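Local coordinates for sporozoite surface protein 2 (Plasmodium vivax, PDB 4HQO) that serves as a sporozoite surface receptor for gliding motility, this piece holding its adhesive von Willebrand factor A and thrombospondin type 1 domains, at residues E17-Y22 with K124-V129; L21-D26 with L60-F65; D26-I31 with G101-T106. The protein carries 4 engineered substitutions. All coordinates share one frame; numbering follows the deposited sequence.

Contact 1. Residues E17-Y22 with K124-V129. Engineered in segment 17-22: Gln18 (natural residue Ser).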
ATOM      1  N   GLU A  17      -0.013  -6.651  -6.391  1.00 43.35           N
ATOM      2  CA  GLU A  17       1.236  -6.067  -6.865  1.00 44.64           C
ATOM      3  C   GLU A  17       1.492  -4.673  -6.283  1.00 42.53           C
ATOM      4  O   GLU A  17       2.636  -4.227  -6.205  1.00 42.52           O
ATOM      5  CB  GLU A  17       1.281  -6.042  -8.400  1.00 42.31           C
ATOM      6  CG  GLU A  17       0.438  -4.956  -9.051  1.00 46.44           C
ATOM      7  CD  GLU A  17      -1.046  -5.297  -9.104  1.00 51.31           C
ATOM      8  OE1 GLU A  17      -1.435  -6.390  -8.644  1.00 57.86           O
ATOM      9  OE2 GLU A  17      -1.829  -4.463  -9.610  1.00 55.40           O
ATOM     10  N   GLN A  18       0.430  -3.990  -5.873  1.00 35.22           N
ATOM     11  CA  GLN A  18       0.569  -2.671  -5.274  1.00 35.44           C
ATOM     12  C   GLN A  18       1.013  -2.791  -3.820  1.00 37.53           C
ATOM     13  O   GLN A  18       0.380  -3.493  -3.028  1.00 38.92           O
ATOM     14  CB  GLN A  18      -0.745  -1.894  -5.368  1.00 33.23           C
ATOM     15  CG  GLN A  18      -1.239  -1.704  -6.786  1.00 37.32           C
ATOM     16  CD  GLN A  18      -2.397  -0.729  -6.882  1.00 49.46           C
ATOM     17  OE1 GLN A  18      -2.872  -0.211  -5.874  1.00 47.92           O
ATOM     18  NE2 GLN A  18      -2.861  -0.479  -8.098  1.00 59.54           N
ATOM     19  N   VAL A  19       2.118  -2.125  -3.492  1.00 33.26           N
ATOM     20  CA  VAL A  19       2.634  -2.063  -2.126  1.00 30.68           C
ATOM     21  C   VAL A  19       3.001  -0.619  -1.810  1.00 34.28           C
ATOM     22  O   VAL A  19       3.770  -0.004  -2.545  1.00 29.19           O
ATOM     23  CB  VAL A  19       3.901  -2.935  -1.935  1.00 26.38           C
ATOM     24  CG1 VAL A  19       4.413  -2.840  -0.489  1.00 29.05           C
ATOM     25  CG2 VAL A  19       3.625  -4.388  -2.307  1.00 27.07           C
ATOM     26  N   ASP A  20       2.422  -0.067  -0.745  1.00 29.82           N
ATOM     27  CA  ASP A  20       2.840   1.241  -0.244  1.00 24.97           C
ATOM     28  C   ASP A  20       3.797   0.978   0.907  1.00 29.35           C
ATOM     29  O   ASP A  20       3.389   0.453   1.942  1.00 28.31           O
ATOM     30  CB  ASP A  20       1.657   2.052   0.262  1.00 24.29           C
ATOM     31  CG  ASP A  20       0.778   2.560  -0.849  1.00 34.52           C
ATOM     32  OD1 ASP A  20       1.283   2.765  -1.976  1.00 28.38           O
ATOM     33  OD2 ASP A  20      -0.424   2.769  -0.583  1.00 29.70           O
ATOM     34  N   LEU A  21       5.068   1.311   0.710  1.00 31.19           N
ATOM     35  CA  LEU A  21       6.111   0.944   1.661  1.00 27.26           C
ATOM     36  C   LEU A  21       6.645   2.194   2.350  1.00 27.85           C
ATOM     37  O   LEU A  21       7.234   3.060   1.715  1.00 29.16           O
ATOM     38  CB  LEU A  21       7.234   0.206   0.934  1.00 27.89           C
ATOM     39  CG  LEU A  21       8.228  -0.640   1.741  1.00 33.54           C
ATOM     40  CD1 LEU A  21       8.943  -1.610   0.804  1.00 31.56           C
ATOM     41  CD2 LEU A  21       9.247   0.222   2.440  1.00 35.86           C
ATOM     42  N   TYR A  22       6.418   2.274   3.653  1.00 25.95           N
ATOM     43  CA  TYR A  22       6.772   3.445   4.436  1.00 26.54           C
ATOM     44  C   TYR A  22       8.063   3.128   5.170  1.00 28.76           C
ATOM     45  O   TYR A  22       8.073   2.334   6.101  1.00 29.03           O
ATOM     46  CB  TYR A  22       5.648   3.773   5.429  1.00 25.15           C
ATOM     47  CG  TYR A  22       4.285   3.934   4.780  1.00 31.81           C
ATOM     48  CD1 TYR A  22       3.435   2.844   4.621  1.00 25.95           C
ATOM     49  CD2 TYR A  22       3.845   5.178   4.334  1.00 22.39           C
ATOM     50  CE1 TYR A  22       2.187   2.990   4.032  1.00 27.48           C
ATOM     51  CE2 TYR A  22       2.600   5.331   3.741  1.00 23.44           C
ATOM     52  CZ  TYR A  22       1.774   4.232   3.593  1.00 25.13           C
ATOM     53  OH  TYR A  22       0.536   4.372   2.995  1.00 29.80           O
ATOM     54  N   LYS A 124      -6.045  -0.433  -2.704  1.00 46.93           N
ATOM     55  CA  LYS A 124      -5.804  -1.857  -2.919  1.00 50.06           C
ATOM     56  C   LYS A 124      -4.386  -2.290  -2.568  1.00 46.92           C
ATOM     57  O   LYS A 124      -4.028  -3.459  -2.727  1.00 51.86           O
ATOM     58  CB  LYS A 124      -6.103  -2.224  -4.373  1.00 54.53           C
ATOM     59  CG  LYS A 124      -7.579  -2.118  -4.742  1.00 63.46           C
ATOM     60  CD  LYS A 124      -7.799  -2.406  -6.219  1.00 78.31           C
ATOM     61  CE  LYS A 124      -9.284  -2.441  -6.565  1.00 85.00           C
ATOM     62  NZ  LYS A 124      -9.504  -2.720  -8.010  1.00 89.44           N
ATOM     63  N   ALA A 125      -3.573  -1.351  -2.098  1.00 33.14           N
ATOM     64  CA  ALA A 125      -2.169  -1.652  -1.847  1.00 31.40           C
ATOM     65  C   ALA A 125      -1.928  -2.251  -0.466  1.00 42.57           C
ATOM     66  O   ALA A 125      -2.550  -1.846   0.520  1.00 39.95           O
ATOM     67  CB  ALA A 125      -1.310  -0.400  -2.039  1.00 29.25           C
ATOM     68  N   ILE A 126      -1.023  -3.222  -0.411  1.00 36.29           N
ATOM     69  CA  ILE A 126      -0.450  -3.678   0.846  1.00 36.51           C
ATOM     70  C   ILE A 126       0.218  -2.491   1.537  1.00 38.69           C
ATOM     71  O   ILE A 126       0.964  -1.754   0.904  1.00 32.79           O
ATOM     72  CB  ILE A 126       0.618  -4.746   0.587  1.00 30.11           C
ATOM     73  CG1 ILE A 126      -0.041  -6.046   0.111  1.00 37.33           C
ATOM     74  CG2 ILE A 126       1.432  -5.006   1.818  1.00 31.58           C
ATOM     75  CD1 ILE A 126       0.951  -7.020  -0.480  1.00 48.22           C
ATOM     76  N   GLN A 127      -0.068  -2.302   2.823  1.00 37.75           N
ATOM     77  CA  GLN A 127       0.521  -1.219   3.601  1.00 34.92           C
ATOM     78  C   GLN A 127       1.654  -1.801   4.444  1.00 35.40           C
ATOM     79  O   GLN A 127       1.405  -2.575   5.365  1.00 31.34           O
ATOM     80  CB  GLN A 127      -0.547  -0.573   4.493  1.00 30.73           C
ATOM     81  CG  GLN A 127      -1.723   0.029   3.725  1.00 32.14           C
ATOM     82  CD  GLN A 127      -1.270   1.103   2.741  1.00 40.75           C
ATOM     83  OE1 GLN A 127      -0.602   2.063   3.117  1.00 34.85           O
ATOM     84  NE2 GLN A 127      -1.620   0.933   1.471  1.00 31.44           N
ATOM     85  N   LEU A 128       2.898  -1.452   4.121  1.00 26.57           N
ATOM     86  CA  LEU A 128       4.036  -2.053   4.809  1.00 29.90           C
ATOM     87  C   LEU A 128       4.940  -0.986   5.410  1.00 33.43           C
ATOM     88  O   LEU A 128       5.484  -0.144   4.695  1.00 35.28           O
ATOM     89  CB  LEU A 128       4.850  -2.950   3.868  1.00 27.29           C
ATOM     90  CG  LEU A 128       6.202  -3.426   4.424  1.00 35.16           C
ATOM     91  CD1 LEU A 128       6.059  -4.330   5.675  1.00 31.23           C
ATOM     92  CD2 LEU A 128       7.015  -4.124   3.349  1.00 29.48           C
ATOM     93  N   VAL A 129       5.095  -1.014   6.728  1.00 35.11           N
ATOM     94  CA  VAL A 129       6.027  -0.099   7.374  1.00 30.25           C
ATOM     95  C   VAL A 129       7.322  -0.817   7.693  1.00 26.36           C
ATOM     96  O   VAL A 129       7.317  -1.875   8.327  1.00 29.68           O
ATOM     97  CB  VAL A 129       5.473   0.490   8.680  1.00 23.68           C
ATOM     98  CG1 VAL A 129       6.538   1.365   9.341  1.00 26.62           C
ATOM     99  CG2 VAL A 129       4.207   1.299   8.413  1.00 26.30           C
TER
HETATM  100  O   HOH W   1      -5.402   0.886  -5.282  1.00 40.45           O
HETATM  101  O   HOH W   2      -2.058  -5.125  -3.281  1.00 47.39           O
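Val19-Tyr22 and Ile126-Val129 run as neighbouring parallel strands, their axes 4.7 Å apart at closest and 16° from parallel. Ile126 sits opposite Val19: Asp20 N donates to Ile126 O at 2.8 Å, Asp20 O accepts from Leu128 N, and Tyr22 N donates to Leu128 O. Ahead of the strands, Gln18 O takes the N-H of Ile126 at 3.0 Å, and a water links it to Lys124 O; the glutamine is engineered. On the face of Asp20 and Tyr22, Gln127 joins both side chains. Its chain bends about CB-CG (chi2 -59°), which folds the amide back toward the neighbouring strand. NE2 then donates almost straight to the anti side of Asp20 OD2 at 3.0 Å, and also to Ala125 O. OE1 accepts from Tyr22 OH at 2.6 Å, at the ring's edge and in the carbonyl plane, so both ends of the amide are tied. Asp20 OD1 forms a salt bridge with Arg122. The other face is oily: Leu21 CG lies alongside Leu128 CD2 at 4.0 Å, and Leu128 in turn packs on Ile199 and Ile203 of helix 192-203. Adjacent parallel strands with helices on both faces are the heart of the Rossmann-like von Willebrand factor A fold.

Contact 2. Residues L21-D26 with L60-F65. With NA (sodium ion), chain G.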
ATOM      1  N   LEU A  21       5.068   1.311   0.710  1.00 31.19           N
ATOM      2  CA  LEU A  21       6.111   0.944   1.661  1.00 27.26           C
ATOM      3  C   LEU A  21       6.645   2.194   2.350  1.00 27.85           C
ATOM      4  O   LEU A  21       7.234   3.060   1.715  1.00 29.16           O
ATOM      5  CB  LEU A  21       7.234   0.206   0.934  1.00 27.89           C
ATOM      6  CG  LEU A  21       8.228  -0.640   1.741  1.00 33.54           C
ATOM      7  CD1 LEU A  21       8.943  -1.610   0.804  1.00 31.56           C
ATOM      8  CD2 LEU A  21       9.247   0.222   2.440  1.00 35.86           C
ATOM      9  N   TYR A  22       6.418   2.274   3.653  1.00 25.95           N
ATOM     10  CA  TYR A  22       6.772   3.445   4.436  1.00 26.54           C
ATOM     11  C   TYR A  22       8.063   3.128   5.170  1.00 28.76           C
ATOM     12  O   TYR A  22       8.073   2.334   6.101  1.00 29.03           O
ATOM     13  CB  TYR A  22       5.648   3.773   5.429  1.00 25.15           C
ATOM     14  CG  TYR A  22       4.285   3.934   4.780  1.00 31.81           C
ATOM     15  CD1 TYR A  22       3.435   2.844   4.621  1.00 25.95           C
ATOM     16  CD2 TYR A  22       3.845   5.178   4.334  1.00 22.39           C
ATOM     17  CE1 TYR A  22       2.187   2.990   4.032  1.00 27.48           C
ATOM     18  CE2 TYR A  22       2.600   5.331   3.741  1.00 23.44           C
ATOM     19  CZ  TYR A  22       1.774   4.232   3.593  1.00 25.13           C
ATOM     20  OH  TYR A  22       0.536   4.372   2.995  1.00 29.80           O
ATOM     21  N   LEU A  23       9.160   3.718   4.716  1.00 24.94           N
ATOM     22  CA  LEU A  23      10.466   3.458   5.305  1.00 26.92           C
ATOM     23  C   LEU A  23      10.787   4.558   6.307  1.00 31.26           C
ATOM     24  O   LEU A  23      11.002   5.715   5.924  1.00 28.53           O
ATOM     25  CB  LEU A  23      11.531   3.392   4.209  1.00 24.55           C
ATOM     26  CG  LEU A  23      12.983   3.084   4.576  1.00 32.60           C
ATOM     27  CD1 LEU A  23      13.076   1.885   5.502  1.00 26.97           C
ATOM     28  CD2 LEU A  23      13.789   2.834   3.303  1.00 29.61           C
ATOM     29  N   LEU A  24      10.796   4.198   7.589  1.00 23.92           N
ATOM     30  CA  LEU A  24      10.991   5.169   8.673  1.00 24.81           C
ATOM     31  C   LEU A  24      12.386   4.960   9.249  1.00 26.06           C
ATOM     32  O   LEU A  24      12.686   3.899   9.810  1.00 29.05           O
ATOM     33  CB  LEU A  24       9.944   4.977   9.767  1.00 20.73           C
ATOM     34  CG  LEU A  24       8.474   4.850   9.339  1.00 33.22           C
ATOM     35  CD1 LEU A  24       7.546   4.719  10.571  1.00 20.91           C
ATOM     36  CD2 LEU A  24       8.060   6.030   8.480  1.00 22.64           C
ATOM     37  N   VAL A  25      13.245   5.959   9.083  1.00 22.61           N
ATOM     38  CA  VAL A  25      14.660   5.801   9.410  1.00 21.24           C
ATOM     39  C   VAL A  25      15.041   6.635  10.636  1.00 24.30           C
ATOM     40  O   VAL A  25      14.842   7.852  10.665  1.00 26.08           O
ATOM     41  CB  VAL A  25      15.572   6.166   8.208  1.00 30.18           C
ATOM     42  CG1 VAL A  25      17.037   5.953   8.565  1.00 24.66           C
ATOM     43  CG2 VAL A  25      15.197   5.334   6.975  1.00 23.44           C
ATOM     44  N   ASP A  26      15.560   5.960  11.654  1.00 29.98           N
ATOM     45  CA  ASP A  26      16.012   6.613  12.885  1.00 30.37           C
ATOM     46  C   ASP A  26      17.332   7.348  12.612  1.00 29.52           C
ATOM     47  O   ASP A  26      18.346   6.709  12.337  1.00 28.33           O
ATOM     48  CB  ASP A  26      16.231   5.529  13.942  1.00 25.56           C
ATOM     49  CG  ASP A  26      16.445   6.077  15.350  1.00 34.45           C
ATOM     50  OD1 ASP A  26      16.921   7.228  15.516  1.00 35.06           O
ATOM     51  OD2 ASP A  26      16.150   5.311  16.298  1.00 28.92           O
ATOM     52  N   LEU A  60       7.491   3.885  -2.757  1.00 29.32           N
ATOM     53  CA  LEU A  60       8.243   4.125  -1.539  1.00 27.26           C
ATOM     54  C   LEU A  60       7.854   5.460  -0.900  1.00 25.19           C
ATOM     55  O   LEU A  60       7.674   6.461  -1.589  1.00 29.35           O
ATOM     56  CB  LEU A  60       9.746   4.096  -1.858  1.00 28.42           C
ATOM     57  CG  LEU A  60      10.733   4.371  -0.723  1.00 36.48           C
ATOM     58  CD1 LEU A  60      10.663   3.265   0.317  1.00 23.64           C
ATOM     59  CD2 LEU A  60      12.167   4.524  -1.274  1.00 31.33           C
ATOM     60  N   TYR A  61       7.689   5.451   0.418  1.00 25.54           N
ATOM     61  CA  TYR A  61       7.635   6.676   1.208  1.00 20.58           C
ATOM     62  C   TYR A  61       8.836   6.610   2.155  1.00 22.06           C
ATOM     63  O   TYR A  61       9.230   5.524   2.586  1.00 27.23           O
ATOM     64  CB  TYR A  61       6.312   6.797   1.975  1.00 23.58           C
ATOM     65  CG  TYR A  61       6.330   7.804   3.114  1.00 29.41           C
ATOM     66  CD1 TYR A  61       6.802   7.445   4.370  1.00 25.96           C
ATOM     67  CD2 TYR A  61       5.846   9.089   2.944  1.00 23.70           C
ATOM     68  CE1 TYR A  61       6.822   8.332   5.408  1.00 29.36           C
ATOM     69  CE2 TYR A  61       5.862  10.001   3.996  1.00 22.87           C
ATOM     70  CZ  TYR A  61       6.350   9.606   5.225  1.00 30.75           C
ATOM     71  OH  TYR A  61       6.373  10.472   6.292  1.00 30.09           O
ATOM     72  N   MET A  62       9.446   7.749   2.455  1.00 24.24           N
ATOM     73  CA  MET A  62      10.595   7.718   3.353  1.00 27.78           C
ATOM     74  C   MET A  62      10.607   8.898   4.301  1.00 28.83           C
ATOM     75  O   MET A  62      10.411  10.043   3.893  1.00 27.57           O
ATOM     76  CB  MET A  62      11.900   7.638   2.569  1.00 29.32           C
ATOM     77  CG  MET A  62      13.148   7.399   3.418  1.00 27.69           C
ATOM     78  SD  MET A  62      14.615   7.375   2.327  1.00 38.66           S
ATOM     79  CE  MET A  62      15.762   6.432   3.316  1.00 44.48           C
ATOM     80  N   ASN A  63      10.823   8.597   5.579  1.00 27.68           N
ATOM     81  CA  ASN A  63      10.856   9.610   6.623  1.00 23.80           C
ATOM     82  C   ASN A  63      12.091   9.418   7.482  1.00 27.38           C
ATOM     83  O   ASN A  63      12.434   8.291   7.869  1.00 32.20           O
ATOM     84  CB  ASN A  63       9.609   9.507   7.519  1.00 30.25           C
ATOM     85  CG  ASN A  63       9.385  10.751   8.353  1.00 46.65           C
ATOM     86  OD1 ASN A  63      10.124  11.020   9.306  1.00 48.11           O
ATOM     87  ND2 ASN A  63       8.359  11.517   8.001  1.00 47.24           N
ATOM     88  N   LEU A  64      12.738  10.528   7.802  1.00 26.06           N
ATOM     89  CA  LEU A  64      13.886  10.522   8.690  1.00 23.13           C
ATOM     90  C   LEU A  64      13.462  11.117  10.032  1.00 27.16           C
ATOM     91  O   LEU A  64      13.025  12.272  10.098  1.00 25.50           O
ATOM     92  CB  LEU A  64      14.999  11.378   8.090  1.00 23.41           C
ATOM     93  CG  LEU A  64      16.302  11.465   8.893  1.00 25.21           C
ATOM     94  CD1 LEU A  64      17.013  10.124   8.881  1.00 26.91           C
ATOM     95  CD2 LEU A  64      17.193  12.532   8.305  1.00 23.99           C
ATOM     96  N   PHE A  65      13.580  10.353  11.111  1.00 24.15           N
ATOM     97  CA  PHE A  65      13.182  10.907  12.403  1.00 23.66           C
ATOM     98  C   PHE A  65      14.325  11.014  13.410  1.00 30.01           C
ATOM     99  O   PHE A  65      15.193  10.151  13.500  1.00 34.22           O
ATOM    100  CB  PHE A  65      11.979  10.168  12.995  1.00 25.17           C
ATOM    101  CG  PHE A  65      12.232   8.716  13.315  1.00 27.92           C
ATOM    102  CD1 PHE A  65      12.058   7.732  12.345  1.00 25.57           C
ATOM    103  CD2 PHE A  65      12.601   8.332  14.599  1.00 25.82           C
ATOM    104  CE1 PHE A  65      12.268   6.388  12.645  1.00 22.82           C
ATOM    105  CE2 PHE A  65      12.812   6.986  14.915  1.00 19.66           C
ATOM    106  CZ  PHE A  65      12.642   6.013  13.934  1.00 22.44           C
TER
HETATM  107 NA    NA G 305       5.138  12.371   5.931  1.00 53.73          NA
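Leu21-Asp26 and Leu60-Phe65 lock together through five backbone hydrogen bonds, each close to straight. Leu21 O, Leu23 O and Val25 O accept from the N-H groups of Tyr61, Asn63 and Phe65, while Leu23 N and Val25 N give theirs to Tyr61 O and Asn63 O; all five run 2.8 to 2.9 Å. Among the side chains, the polar work gathers at the Tyr61 hydroxyl. Its OH binds the sodium ion at 2.3 Å, with the metal in the ring plane, and it also accepts from Asn63 ND2 at 2.8 Å; Glu71 is the other protein ligand of the ion. Toward the other strand, Tyr61 CD1 meets the edge of the Tyr22 ring at CD2, 3.7 Å away, the planes 56° apart. Phe65 takes the crowded position between its backbone N and carbonyl carbon (chi1 63°), which swings the ring across the strand until Asp26 CA stands over one face, 3.7 Å from the centroid, a CH-pi contact. Asp26 OD2 has its own hydrogen bond to Thr133. This is the parallel pair of a beta-alpha-beta unit: helix 33-49 lies over Leu23, Val25 and Met62 through Leu44, helix 105-117 covers Leu24 and Tyr61, and strand 69-73 flanks Leu60-Phe65.

Contact 3. Residues D26-I31 with G101-T106. Engineered in segment 101-106: Ser104 (natural residue Asn). With MG (magnesium ion), chain E.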
ATOM      1  N   ASP A  26      15.560   5.960  11.654  1.00 29.98           N
ATOM      2  CA  ASP A  26      16.012   6.613  12.885  1.00 30.37           C
ATOM      3  C   ASP A  26      17.332   7.348  12.612  1.00 29.52           C
ATOM      4  O   ASP A  26      18.346   6.709  12.337  1.00 28.33           O
ATOM      5  CB  ASP A  26      16.231   5.529  13.942  1.00 25.56           C
ATOM      6  CG  ASP A  26      16.445   6.077  15.350  1.00 34.45           C
ATOM      7  OD1 ASP A  26      16.921   7.228  15.516  1.00 35.06           O
ATOM      8  OD2 ASP A  26      16.150   5.311  16.298  1.00 28.92           O
ATOM      9  N   GLY A  27      17.325   8.680  12.683  1.00 28.35           N
ATOM     10  CA  GLY A  27      18.547   9.458  12.498  1.00 26.45           C
ATOM     11  C   GLY A  27      19.001  10.185  13.760  1.00 28.51           C
ATOM     12  O   GLY A  27      19.694  11.209  13.696  1.00 30.46           O
ATOM     13  N   SER A  28      18.597   9.659  14.917  1.00 29.79           N
ATOM     14  CA  SER A  28      18.874  10.287  16.205  1.00 30.21           C
ATOM     15  C   SER A  28      20.337  10.138  16.640  1.00 31.15           C
ATOM     16  O   SER A  28      21.094   9.342  16.085  1.00 37.00           O
ATOM     17  CB  SER A  28      17.972   9.689  17.285  1.00 25.72           C
ATOM     18  OG  SER A  28      18.364   8.362  17.613  1.00 31.29           O
ATOM     19  N   GLY A  29      20.714  10.892  17.664  1.00 33.31           N
ATOM     20  CA  GLY A  29      22.065  10.860  18.191  1.00 30.66           C
ATOM     21  C   GLY A  29      22.529   9.501  18.677  1.00 37.11           C
ATOM     22  O   GLY A  29      23.695   9.163  18.518  1.00 39.37           O
ATOM     23  N   SER A  30      21.635   8.715  19.274  1.00 38.89           N
ATOM     24  CA  SER A  30      22.025   7.393  19.766  1.00 39.00           C
ATOM     25  C   SER A  30      22.431   6.423  18.645  1.00 31.38           C
ATOM     26  O   SER A  30      23.173   5.470  18.876  1.00 37.89           O
ATOM     27  CB  SER A  30      20.940   6.776  20.647  1.00 30.46           C
ATOM     28  OG  SER A  30      19.731   6.621  19.929  1.00 37.20           O
ATOM     29  N   ILE A  31      21.960   6.662  17.433  1.00 35.37           N
ATOM     30  CA  ILE A  31      22.392   5.834  16.312  1.00 35.82           C
ATOM     31  C   ILE A  31      23.909   5.963  16.128  1.00 39.55           C
ATOM     32  O   ILE A  31      24.634   4.967  16.099  1.00 41.50           O
ATOM     33  CB  ILE A  31      21.651   6.210  15.028  1.00 31.95           C
ATOM     34  CG1 ILE A  31      20.153   5.990  15.228  1.00 29.59           C
ATOM     35  CG2 ILE A  31      22.171   5.395  13.849  1.00 32.29           C
ATOM     36  CD1 ILE A  31      19.807   4.581  15.681  1.00 31.21           C
ATOM     37  N   GLY A 101      20.504  14.333  18.113  1.00 33.81           N
ATOM     38  CA  GLY A 101      19.238  14.647  18.734  1.00 33.56           C
ATOM     39  C   GLY A 101      18.488  13.474  19.314  1.00 34.30           C
ATOM     40  O   GLY A 101      19.003  12.362  19.428  1.00 34.06           O
ATOM     41  N   THR A 102      17.250  13.741  19.697  1.00 38.75           N
ATOM     42  CA  THR A 102      16.403  12.737  20.311  1.00 27.58           C
ATOM     43  C   THR A 102      15.696  11.916  19.215  1.00 29.29           C
ATOM     44  O   THR A 102      16.118  11.943  18.061  1.00 32.26           O
ATOM     45  CB  THR A 102      15.430  13.395  21.305  1.00 30.37           C
ATOM     46  OG1 THR A 102      14.753  14.474  20.652  1.00 33.62           O
ATOM     47  CG2 THR A 102      16.218  13.978  22.521  1.00 27.10           C
ATOM     48  N   THR A 103      14.646  11.182  19.572  1.00 32.75           N
ATOM     49  CA  THR A 103      14.099  10.143  18.694  1.00 33.80           C
ATOM     50  C   THR A 103      12.575  10.222  18.555  1.00 32.60           C
ATOM     51  O   THR A 103      11.844   9.569  19.300  1.00 30.19           O
ATOM     52  CB  THR A 103      14.485   8.750  19.224  1.00 32.71           C
ATOM     53  OG1 THR A 103      15.864   8.754  19.613  1.00 40.86           O
ATOM     54  CG2 THR A 103      14.248   7.676  18.162  1.00 24.98           C
ATOM     55  N   SER A 104      12.108  11.027  17.605  1.00 28.32           N
ATOM     56  CA  SER A 104      10.680  11.230  17.383  1.00 32.35           C
ATOM     57  C   SER A 104      10.008  10.038  16.682  1.00 32.11           C
ATOM     58  O   SER A 104       9.469  10.166  15.575  1.00 24.82           O
ATOM     59  CB  SER A 104      10.467  12.495  16.560  1.00 31.42           C
ATOM     60  OG  SER A 104      10.848  13.640  17.295  1.00 41.53           O
ATOM     61  N   MET A 105      10.025   8.881  17.329  1.00 27.72           N
ATOM     62  CA  MET A 105       9.560   7.663  16.664  1.00 28.48           C
ATOM     63  C   MET A 105       8.034   7.643  16.510  1.00 31.20           C
ATOM     64  O   MET A 105       7.510   7.214  15.487  1.00 31.48           O
ATOM     65  CB  MET A 105      10.042   6.424  17.421  1.00 26.22           C
ATOM     66  CG  MET A 105       9.612   5.114  16.799  1.00 26.97           C
ATOM     67  SD  MET A 105      10.048   3.695  17.812  1.00 30.99           S
ATOM     68  CE  MET A 105      11.833   3.857  17.839  1.00 25.81           C
ATOM     69  N   THR A 106       7.332   8.113  17.533  1.00 28.40           N
ATOM     70  CA  THR A 106       5.871   8.171  17.510  1.00 26.08           C
ATOM     71  C   THR A 106       5.410   9.104  16.388  1.00 34.01           C
ATOM     72  O   THR A 106       4.487   8.784  15.653  1.00 30.03           O
ATOM     73  CB  THR A 106       5.318   8.661  18.860  1.00 24.83           C
ATOM     74  OG1 THR A 106       5.631   7.701  19.877  1.00 34.78           O
ATOM     75  CG2 THR A 106       3.787   8.895  18.797  1.00 24.73           C
TER
HETATM   76 MG    MG E 301      17.880   7.892  19.803  1.00 56.81          MG
HETATM   77  O   HOH W   3      16.895   6.210  18.869  1.00 36.80           O
HETATM   78  O   HOH W   4      19.062   9.562  20.563  1.00 36.68           O
HETATM   79  O   HOH W   5      17.361   7.766  21.861  1.00 47.78           O
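Ser28 and Thr103 bring their hydroxyls to adjacent corners of a magnesium ion's shell, one from each loop: Ser28 OG at 2.3 Å and Thr103 OG1 at 2.2 Å. The two oxygens stand 3.2 Å apart, not as a bonded pair. Ser30 OG, 2.2 Å from the metal, adds a third protein ligand, and three waters complete six. In both serines OG is tucked between backbone N and carbonyl carbon (chi1 72° for Ser28), which turns the hydroxyls inward to the ion. Asp26 stays one shell back. Its OD1 is gripped twice, by Ser28 N in an Asx turn and by Ser28 OG, which donates on the syn side at 2.8 Å, so the carboxylate helps position the ligand; OD2 is hydrogen-bonded to Thr133 and lies near a metal-bound water. The Thr103 side chain crosses that of Asp26 at about a right angle, its CG2 methyl 3.6 Å from Asp26 OD2. Gly29 N donates to Gly101 O at 2.9 Å, and a metal water bridges Gly101 O and Ser30 N. In this metal ion-dependent adhesion site the DxSxS loop joins strand 19-26 to helix 33-49, the threonine loop leads into helix 105-117, and Asp134, beyond strand 126-133, is hydrogen-bonded to Ser30 OG.

Strand 19-26 runs through all three contacts: its early part pairs with 126-129 in contact 1, its full later length with 60-65 in contact 2, and its end opens into the metal loop of contact 3. Contact 1 lies nearest the chain's centre and contact 2 is wholly buried; both belong to one sheet and touch where Val129 meets Leu24. Contact 3, about 25 Å from contact 1 between centres, is only partly buried. The two sheet contacts rest on regular backbone bonds and apolar packing, each with one polar cluster on a face, whereas metal coordination and water carry the third. Asp26 and Phe65 couple contacts 2 and 3, the ring of Phe65 packing on Thr103 and Met105.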